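Local coordinates for protein omega-class glutathione S-transferase (Bombyx mori, PDB 3WD6) that binds glutathione and probably acts as a glutathione transferase and a glutathione-dependent dehydroascorbate reductase, at residues Val32-Tyr37 and Tyr55-Ile60; Asn13-Arg18 and Asn245-Asn250; Pro104-Leu109 and Ser173-Ala178. All coordinates share one frame; numbering follows the deposited sequence.

Contact 1: Val32-Tyr37 and Tyr55-Ile60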
# COMPACT_ATOMS: atom_id res chain seq x y z
N VAL A 32 9.21 -5.13 10.03
CA VAL A 32 8.70 -5.22 8.66
C VAL A 32 9.84 -5.11 7.66
O VAL A 32 10.56 -4.10 7.66
CB VAL A 32 7.72 -4.06 8.35
CG1 VAL A 32 7.11 -4.21 6.95
CG2 VAL A 32 6.62 -3.98 9.41
N TYR A 33 10.00 -6.13 6.81
CA TYR A 33 10.86 -5.98 5.62
C TYR A 33 10.05 -5.23 4.56
O TYR A 33 9.01 -5.71 4.10
CB TYR A 33 11.39 -7.34 5.11
CG TYR A 33 12.27 -7.98 6.15
CD1 TYR A 33 13.60 -7.60 6.28
CD2 TYR A 33 11.76 -8.91 7.06
CE1 TYR A 33 14.41 -8.14 7.26
CE2 TYR A 33 12.57 -9.46 8.05
CZ TYR A 33 13.90 -9.07 8.14
OH TYR A 33 14.71 -9.59 9.12
N ASN A 34 10.55 -4.05 4.20
CA ASN A 34 9.76 -3.07 3.46
C ASN A 34 10.54 -2.51 2.29
O ASN A 34 11.77 -2.70 2.22
CB ASN A 34 9.44 -1.93 4.45
CG ASN A 34 8.53 -0.86 3.87
OD1 ASN A 34 7.47 -1.16 3.30
ND2 ASN A 34 8.93 0.40 4.04
N MET A 35 9.86 -1.83 1.36
CA MET A 35 10.54 -0.77 0.61
C MET A 35 9.61 0.42 0.46
O MET A 35 8.42 0.26 0.17
CB MET A 35 11.17 -1.25 -0.69
CG MET A 35 10.35 -1.07 -1.91
SD MET A 35 10.60 0.50 -2.80
CE MET A 35 9.74 0.00 -4.31
N ARG A 36 10.18 1.60 0.69
CA ARG A 36 9.42 2.81 1.01
C ARG A 36 8.32 3.12 -0.01
O ARG A 36 7.26 3.66 0.35
CB ARG A 36 10.38 4.01 1.18
CG ARG A 36 9.73 5.33 1.63
CD ARG A 36 9.47 5.34 3.13
NE ARG A 36 8.81 6.57 3.59
CZ ARG A 36 7.55 6.92 3.30
NH1 ARG A 36 6.79 6.13 2.53
NH2 ARG A 36 7.05 8.05 3.80
N TYR A 37 8.56 2.74 -1.26
CA TYR A 37 7.68 3.10 -2.36
C TYR A 37 6.83 1.91 -2.76
O TYR A 37 6.04 1.99 -3.71
CB TYR A 37 8.53 3.63 -3.54
CG TYR A 37 9.41 4.79 -3.09
CD1 TYR A 37 8.97 6.10 -3.16
CD2 TYR A 37 10.65 4.55 -2.54
CE1 TYR A 37 9.77 7.16 -2.71
CE2 TYR A 37 11.45 5.58 -2.09
CZ TYR A 37 11.01 6.88 -2.16
OH TYR A 37 11.84 7.90 -1.71
N TYR A 55 6.74 -1.34 16.10
CA TYR A 55 7.50 -2.13 15.15
C TYR A 55 8.70 -1.35 14.66
O TYR A 55 8.89 -0.17 15.01
CB TYR A 55 6.63 -2.59 13.97
CG TYR A 55 6.17 -1.47 13.07
CD1 TYR A 55 5.11 -0.64 13.44
CD2 TYR A 55 6.77 -1.25 11.82
CE1 TYR A 55 4.66 0.37 12.61
CE2 TYR A 55 6.33 -0.23 10.98
CZ TYR A 55 5.27 0.58 11.38
OH TYR A 55 4.82 1.61 10.56
N GLU A 56 9.52 -2.03 13.86
CA GLU A 56 10.69 -1.41 13.23
C GLU A 56 10.63 -1.75 11.74
O GLU A 56 9.99 -2.75 11.33
CB GLU A 56 11.99 -1.95 13.85
CG GLU A 56 12.10 -3.48 13.78
CD GLU A 56 13.46 -3.99 14.21
OE1 GLU A 56 13.83 -5.13 13.82
OE2 GLU A 56 14.17 -3.27 14.95
N VAL A 57 11.29 -0.93 10.93
CA VAL A 57 11.30 -1.12 9.49
C VAL A 57 12.71 -1.43 9.03
O VAL A 57 13.64 -0.73 9.39
CB VAL A 57 10.82 0.17 8.76
CG1 VAL A 57 10.93 0.01 7.24
CG2 VAL A 57 9.40 0.56 9.18
N VAL A 58 12.86 -2.49 8.23
CA VAL A 58 14.10 -2.72 7.49
C VAL A 58 13.81 -2.56 6.00
O VAL A 58 13.03 -3.32 5.43
CB VAL A 58 14.71 -4.12 7.77
CG1 VAL A 58 15.88 -4.39 6.80
CG2 VAL A 58 15.20 -4.21 9.22
N ASN A 59 14.43 -1.56 5.37
CA ASN A 59 14.17 -1.29 3.95
C ASN A 59 15.05 -2.10 3.01
O ASN A 59 16.24 -2.30 3.28
CB ASN A 59 14.25 0.20 3.67
CG ASN A 59 13.05 0.94 4.20
OD1 ASN A 59 11.92 0.41 4.16
ND2 ASN A 59 13.27 2.14 4.72
N ILE A 60 14.48 -2.56 1.91
CA ILE A 60 15.20 -3.47 1.02
C ILE A 60 15.31 -2.92 -0.39
O ILE A 60 14.30 -2.61 -1.01
CB ILE A 60 14.47 -4.83 0.89
CG1 ILE A 60 14.33 -5.52 2.25
CG2 ILE A 60 15.17 -5.68 -0.13
CD1 ILE A 60 15.64 -5.91 2.93
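Val-32 to Asn-34 and Glu-56 to Ile-60 run as neighbouring parallel strands. They are the two strands of a beta-alpha-beta unit whose helix is 39-51, the opening unit of the thioredoxin-like N-terminal domain of glutathione transferases.

Four backbone hydrogen bonds join the strands. Val-32 N donates to Glu-56 O at 2.8 Å, and Val-58 N donates to Val-32 O. Asn-34 N then donates to Val-58 O, and Ile-60 N to Asn-34 O at 2.7 Å, the last bond being more bent. Tyr-33 instead bonds through its backbone to Ala-80 in the strand beyond.

The apolar contacts fall on two faces. Tyr-33 and Val-58 lie side by side on one, with Tyr-33 CD1 3.9 Å from Val-58 CB. The CD1 methyl of Ile-60 comes to the edge of the same ring. The ring ends in a hydroxyl bonded to Glu-82 and Arg-31. On the other face Val-32 CG2 meets Tyr-55 CD2 at 3.6 Å. With CG1 anti to the backbone N (chi1 -176°), CG2 is left beside the N and faces the tyrosine. Helix 39-51 packs here, with Leu-48 touching both residues. Asn-34 CB rests against Val-57 CG1.

Beyond the apolar pairs, the side chains of Met-35 and Ile-60 come within about 4 Å of those of Cys-38 and Val-78 respectively, so this end borders the glutathione site.

Asn-34 and Asn-59, on the helix-covered face, point the same way, their amide planes 46° apart. Asn-59 ND2 is held by the carbonyls of Phe-12 and Thr-14, and Asn-34 ND2 also bonds to Tyr-224 OH. Asn-34 ND2 donates to Asn-59 OD1 at 3.0 Å in a bent bond, in the carbonyl plane of the acceptor but tilted from the amide plane of Asn-34.

Contact 2: Asn13-Arg18 and Asn245-Asn250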
# COMPACT_ATOMS: atom_id res chain seq x y z
N ASN A 13 12.54 5.71 7.03
CA ASN A 13 13.48 6.00 5.95
C ASN A 13 14.94 5.63 6.24
O ASN A 13 15.85 6.33 5.81
CB ASN A 13 13.38 7.48 5.56
CG ASN A 13 11.98 7.89 5.14
OD1 ASN A 13 11.39 7.29 4.23
ND2 ASN A 13 11.45 8.91 5.78
N THR A 14 15.14 4.54 6.97
CA THR A 14 16.47 3.96 7.11
C THR A 14 16.93 3.46 5.74
O THR A 14 16.10 3.17 4.89
CB THR A 14 16.49 2.80 8.15
OG1 THR A 14 15.57 1.78 7.76
CG2 THR A 14 16.08 3.32 9.54
N LYS A 15 18.24 3.37 5.52
CA LYS A 15 18.78 2.99 4.20
C LYS A 15 18.20 1.66 3.71
O LYS A 15 17.98 0.75 4.50
CB LYS A 15 20.31 2.94 4.22
CG LYS A 15 20.95 2.54 2.88
CD LYS A 15 21.78 1.25 3.03
CE LYS A 15 23.21 1.38 2.48
NZ LYS A 15 23.39 0.63 1.19
N HIS A 16 17.91 1.58 2.41
CA HIS A 16 17.51 0.32 1.81
C HIS A 16 18.73 -0.58 1.67
O HIS A 16 19.75 -0.17 1.11
CB HIS A 16 16.86 0.54 0.45
CG HIS A 16 15.51 1.19 0.52
ND1 HIS A 16 15.32 2.46 1.02
CD2 HIS A 16 14.29 0.74 0.15
CE1 HIS A 16 14.04 2.77 0.95
NE2 HIS A 16 13.39 1.74 0.43
N LEU A 17 18.65 -1.80 2.19
CA LEU A 17 19.81 -2.67 2.26
C LEU A 17 19.98 -3.43 0.95
O LEU A 17 18.99 -3.83 0.33
CB LEU A 17 19.68 -3.64 3.44
CG LEU A 17 19.45 -2.96 4.79
CD1 LEU A 17 19.46 -3.97 5.93
CD2 LEU A 17 20.49 -1.86 5.05
N ARG A 18 21.23 -3.60 0.52
CA ARG A 18 21.54 -4.27 -0.74
C ARG A 18 22.40 -5.50 -0.48
O ARG A 18 22.89 -5.69 0.63
CB ARG A 18 22.29 -3.32 -1.68
CG ARG A 18 21.71 -1.91 -1.74
CD ARG A 18 22.72 -0.89 -2.29
NE ARG A 18 23.30 -1.32 -3.57
CZ ARG A 18 23.73 -0.49 -4.52
NH1 ARG A 18 23.62 0.83 -4.34
NH2 ARG A 18 24.24 -0.98 -5.65
N ASN A 245 16.26 5.35 -7.37
CA ASN A 245 16.88 5.94 -6.19
C ASN A 245 15.92 5.73 -5.01
O ASN A 245 14.84 6.33 -4.94
CB ASN A 245 17.19 7.42 -6.43
CG ASN A 245 17.88 8.07 -5.24
OD1 ASN A 245 18.13 7.43 -4.21
ND2 ASN A 245 18.18 9.36 -5.37
N TYR A 246 16.30 4.83 -4.11
CA TYR A 246 15.49 4.51 -2.94
C TYR A 246 15.72 5.47 -1.78
O TYR A 246 15.12 5.31 -0.73
CB TYR A 246 15.78 3.08 -2.47
CG TYR A 246 15.40 1.99 -3.44
CD1 TYR A 246 14.09 1.83 -3.87
CD2 TYR A 246 16.35 1.08 -3.91
CE1 TYR A 246 13.74 0.81 -4.76
CE2 TYR A 246 16.01 0.06 -4.78
CZ TYR A 246 14.70 -0.08 -5.21
OH TYR A 246 14.36 -1.09 -6.08
N GLU A 247 16.59 6.47 -1.94
CA GLU A 247 16.95 7.32 -0.81
C GLU A 247 16.47 8.77 -0.92
O GLU A 247 16.87 9.63 -0.12
CB GLU A 247 18.47 7.27 -0.57
CG GLU A 247 19.02 5.86 -0.37
CD GLU A 247 18.29 5.09 0.71
OE1 GLU A 247 18.16 5.62 1.84
OE2 GLU A 247 17.85 3.96 0.43
N LEU A 248 15.61 9.04 -1.89
CA LEU A 248 15.07 10.40 -2.02
C LEU A 248 14.60 11.00 -0.68
O LEU A 248 14.73 12.19 -0.46
CB LEU A 248 13.96 10.44 -3.07
CG LEU A 248 14.48 10.13 -4.47
CD1 LEU A 248 13.34 9.96 -5.49
CD2 LEU A 248 15.47 11.20 -4.91
N LEU A 249 14.09 10.18 0.23
CA LEU A 249 13.63 10.71 1.52
C LEU A 249 14.66 10.68 2.64
O LEU A 249 14.32 10.89 3.82
CB LEU A 249 12.38 9.96 1.98
CG LEU A 249 11.12 10.37 1.24
CD1 LEU A 249 9.99 9.45 1.62
CD2 LEU A 249 10.79 11.84 1.54
N ASN A 250 15.92 10.41 2.30
CA ASN A 250 16.93 10.17 3.31
C ASN A 250 18.25 10.87 3.01
O ASN A 250 18.28 12.05 2.63
CB ASN A 250 17.13 8.66 3.47
CG ASN A 250 18.12 8.31 4.55
OD1 ASN A 250 18.42 9.14 5.42
ND2 ASN A 250 18.64 7.08 4.51
O HOH W 1 15.49 5.04 2.99
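Residues Asn-13 to His-16 pass the type I beta turn from Glu-247 to Asn-250 with their backbones 6.0 Å apart at the nearest CA atoms, those of Asn-13 and Asn-250.

Glu-247 and His-16 carry the polar part. Glu-247 OE2 accepts two bonds, from His-16 N at 3.1 Å and from His-16 ND1 at 3.0 Å. Both donors come on the syn side, but from opposite faces of the carboxylate plane. The backbone bond is nearly straight, while the ring bond is bent to 132°. Glu-247 is folded at chi2 (-53°), which brings its carboxylate back to the histidine. Its other oxygen, OE1, accepts from Asn-250 ND2 at 3.1 Å and from a water that also donates to Thr-14 O. Both oxygens are therefore gripped, and the carboxylate has little freedom to turn.

Tyr-246 CB sits over the imidazole face in a CH-pi contact, 3.6 Å from the centroid of the His-16 ring. The two aromatic planes are near parallel but slid apart, and barely overlap. Beyond the ring, His-16 NE2 accepts from Arg-36 N. With ND1 as donor, this fixes the ring at both nitrogens. At the other end Leu-249 CB lies 3.6 Å from Asn-13 OD1.

Asn-245 OD1 accepts from Glu-247 N and forms an Asx turn. The side chain of Tyr-246 comes within about 6 Å of bound glutathione (nearest atoms). At the centre is a His-carboxylate hydrogen bond that ties the C-terminal tail to the short strand 16-17, added at the edge of the thioredoxin-like sheet beside strand 56-60.

Contact 3: Pro104-Leu109 and Ser173-Ala178. With PEG (di(hydroxyethyl)ether), chain I.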
# COMPACT_ATOMS: atom_id res chain seq x y z
N PRO A 104 -6.04 -7.50 19.05
CA PRO A 104 -7.50 -7.31 19.05
C PRO A 104 -7.94 -5.84 19.01
O PRO A 104 -9.01 -5.52 18.49
CB PRO A 104 -7.95 -7.96 20.38
CG PRO A 104 -6.75 -7.73 21.31
CD PRO A 104 -5.51 -7.84 20.40
N LYS A 105 -7.15 -4.93 19.57
CA LYS A 105 -7.54 -3.53 19.52
C LYS A 105 -7.55 -2.95 18.10
O LYS A 105 -6.74 -3.34 17.25
CB LYS A 105 -6.66 -2.68 20.45
CG LYS A 105 -6.93 -3.00 21.91
CD LYS A 105 -5.99 -2.25 22.83
CE LYS A 105 -5.87 -2.99 24.15
NZ LYS A 105 -5.09 -2.20 25.15
N ARG A 106 -8.47 -2.02 17.87
CA ARG A 106 -8.67 -1.41 16.56
C ARG A 106 -8.80 -2.50 15.47
O ARG A 106 -7.97 -2.61 14.58
CB ARG A 106 -7.52 -0.44 16.25
CG ARG A 106 -7.71 0.36 14.97
CD ARG A 106 -8.64 1.55 15.20
NE ARG A 106 -8.53 2.54 14.12
CZ ARG A 106 -9.06 2.37 12.90
NH1 ARG A 106 -8.91 3.33 11.97
NH2 ARG A 106 -9.72 1.24 12.62
N PRO A 107 -9.85 -3.32 15.56
CA PRO A 107 -10.00 -4.39 14.55
C PRO A 107 -10.21 -3.83 13.14
O PRO A 107 -11.09 -2.97 12.94
CB PRO A 107 -11.25 -5.15 15.02
CG PRO A 107 -12.02 -4.14 15.85
CD PRO A 107 -10.98 -3.26 16.51
N LEU A 108 -9.42 -4.30 12.18
CA LEU A 108 -9.53 -3.82 10.81
C LEU A 108 -10.62 -4.53 10.03
O LEU A 108 -11.33 -3.91 9.22
CB LEU A 108 -8.18 -3.95 10.10
CG LEU A 108 -7.11 -3.12 10.80
CD1 LEU A 108 -5.75 -3.26 10.12
CD2 LEU A 108 -7.56 -1.64 10.88
N LEU A 109 -10.77 -5.83 10.27
CA LEU A 109 -11.77 -6.61 9.58
C LEU A 109 -13.05 -6.67 10.41
O LEU A 109 -13.00 -6.87 11.63
CB LEU A 109 -11.24 -8.02 9.28
CG LEU A 109 -10.29 -8.16 8.07
CD1 LEU A 109 -9.47 -9.44 8.11
CD2 LEU A 109 -11.07 -8.07 6.74
N SER A 173 -16.80 5.10 10.40
CA SER A 173 -16.29 6.47 10.60
C SER A 173 -14.77 6.49 10.71
O SER A 173 -14.16 7.52 10.44
CB SER A 173 -16.97 7.21 11.77
OG SER A 173 -17.76 8.32 11.30
N GLU A 174 -14.18 5.35 11.07
CA GLU A 174 -12.72 5.13 10.97
C GLU A 174 -12.39 4.23 9.76
O GLU A 174 -13.10 3.24 9.49
CB GLU A 174 -12.24 4.35 12.19
CG GLU A 174 -11.75 5.13 13.35
CD GLU A 174 -11.50 4.22 14.52
OE1 GLU A 174 -12.03 3.08 14.49
OE2 GLU A 174 -10.77 4.62 15.45
N PRO A 175 -11.26 4.51 9.08
CA PRO A 175 -10.87 3.59 7.99
C PRO A 175 -10.57 2.20 8.54
O PRO A 175 -10.04 2.06 9.65
CB PRO A 175 -9.56 4.20 7.44
CG PRO A 175 -9.37 5.53 8.15
CD PRO A 175 -10.17 5.44 9.43
N GLY A 176 -10.91 1.17 7.78
CA GLY A 176 -10.63 -0.19 8.18
C GLY A 176 -9.86 -0.93 7.09
O GLY A 176 -9.13 -0.31 6.30
N TYR A 177 -10.05 -2.25 7.05
CA TYR A 177 -9.25 -3.12 6.19
C TYR A 177 -9.43 -2.73 4.73
O TYR A 177 -8.46 -2.55 4.00
CB TYR A 177 -9.69 -4.55 6.42
CG TYR A 177 -9.09 -5.60 5.53
CD1 TYR A 177 -9.65 -5.89 4.28
CD2 TYR A 177 -8.01 -6.37 5.96
CE1 TYR A 177 -9.13 -6.91 3.48
CE2 TYR A 177 -7.48 -7.39 5.16
CZ TYR A 177 -8.05 -7.65 3.92
OH TYR A 177 -7.52 -8.66 3.11
N ALA A 178 -10.69 -2.61 4.33
CA ALA A 178 -11.04 -2.29 2.96
C ALA A 178 -10.39 -0.95 2.58
O ALA A 178 -9.74 -0.83 1.53
CB ALA A 178 -12.55 -2.23 2.80
C1 PEG I . -12.60 0.97 12.37
O1 PEG I . -13.52 0.90 13.43
C2 PEG I . -12.88 0.27 11.07
O2 PEG I . -12.75 -1.12 11.07
C3 PEG I . -13.55 -1.90 10.23
C4 PEG I . -14.34 -3.00 10.88
O4 PEG I . -14.37 -2.93 12.26
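Arg-106 reaches over to Glu-174 and Pro-175 with a face and an edge of its guanidinium. CG anti to the backbone N (chi1 -173°) and a bend at chi2 (80°) bring the group there. Its NH1 donates to Pro-175 O at 2.9 Å, in the guanidinium plane and in the carbonyl plane. Over one face lies the carboxylate of Glu-174, stacked with the planes 10° apart. Glu-174 OE2 is 3.3 Å from Arg-106 NE, a salt bridge of charge alone, since no N-H points at it. A lysine here would probably lose the flat stack on Glu-174 and the in-plane grip on the Pro-175 carbonyl.

Tyr-177 N donates to Leu-108 O at 3.0 Å. Leu-109 CD2 lies over the Tyr-177 ring, 3.5 Å from its centroid, in a CH-pi contact.

Further out, Asp-100 accepts from the backbone N of both Leu-108 and Leu-109. Gly-176 is the N-cap of helix 177-189. A di(hydroxyethyl)ether, probably from the crystallisation liquor, donates through O1 to Glu-174 OE1.

The contact joins the loop after helix 92-102 to the start of a C-terminal-domain helix. Its chemistry implies a charged outer end and an apolar, buried inner one.

How the contacts relate
Contacts 1 and 2 serve the same sheet and touch. Strand 56-60 belongs to contact 1 and is flanked by strand 16-17 of contact 2, with Asn-59 O 2.7 Å from Leu-17 N. Contact 1 is core, with regular backbone bonding, apolar packing and one buried amide pair. Contact 2 is only partly buried, at the sheet edge, and relies on a carboxylate and a water. Contact 3 is largely buried but lies apart, its centre about 22 Å from that of contact 1 and about 30 Å from that of contact 2. It joins a loop to a helix start. Carboxylates take part in contacts 2 and 3, beside packing on a ring in each.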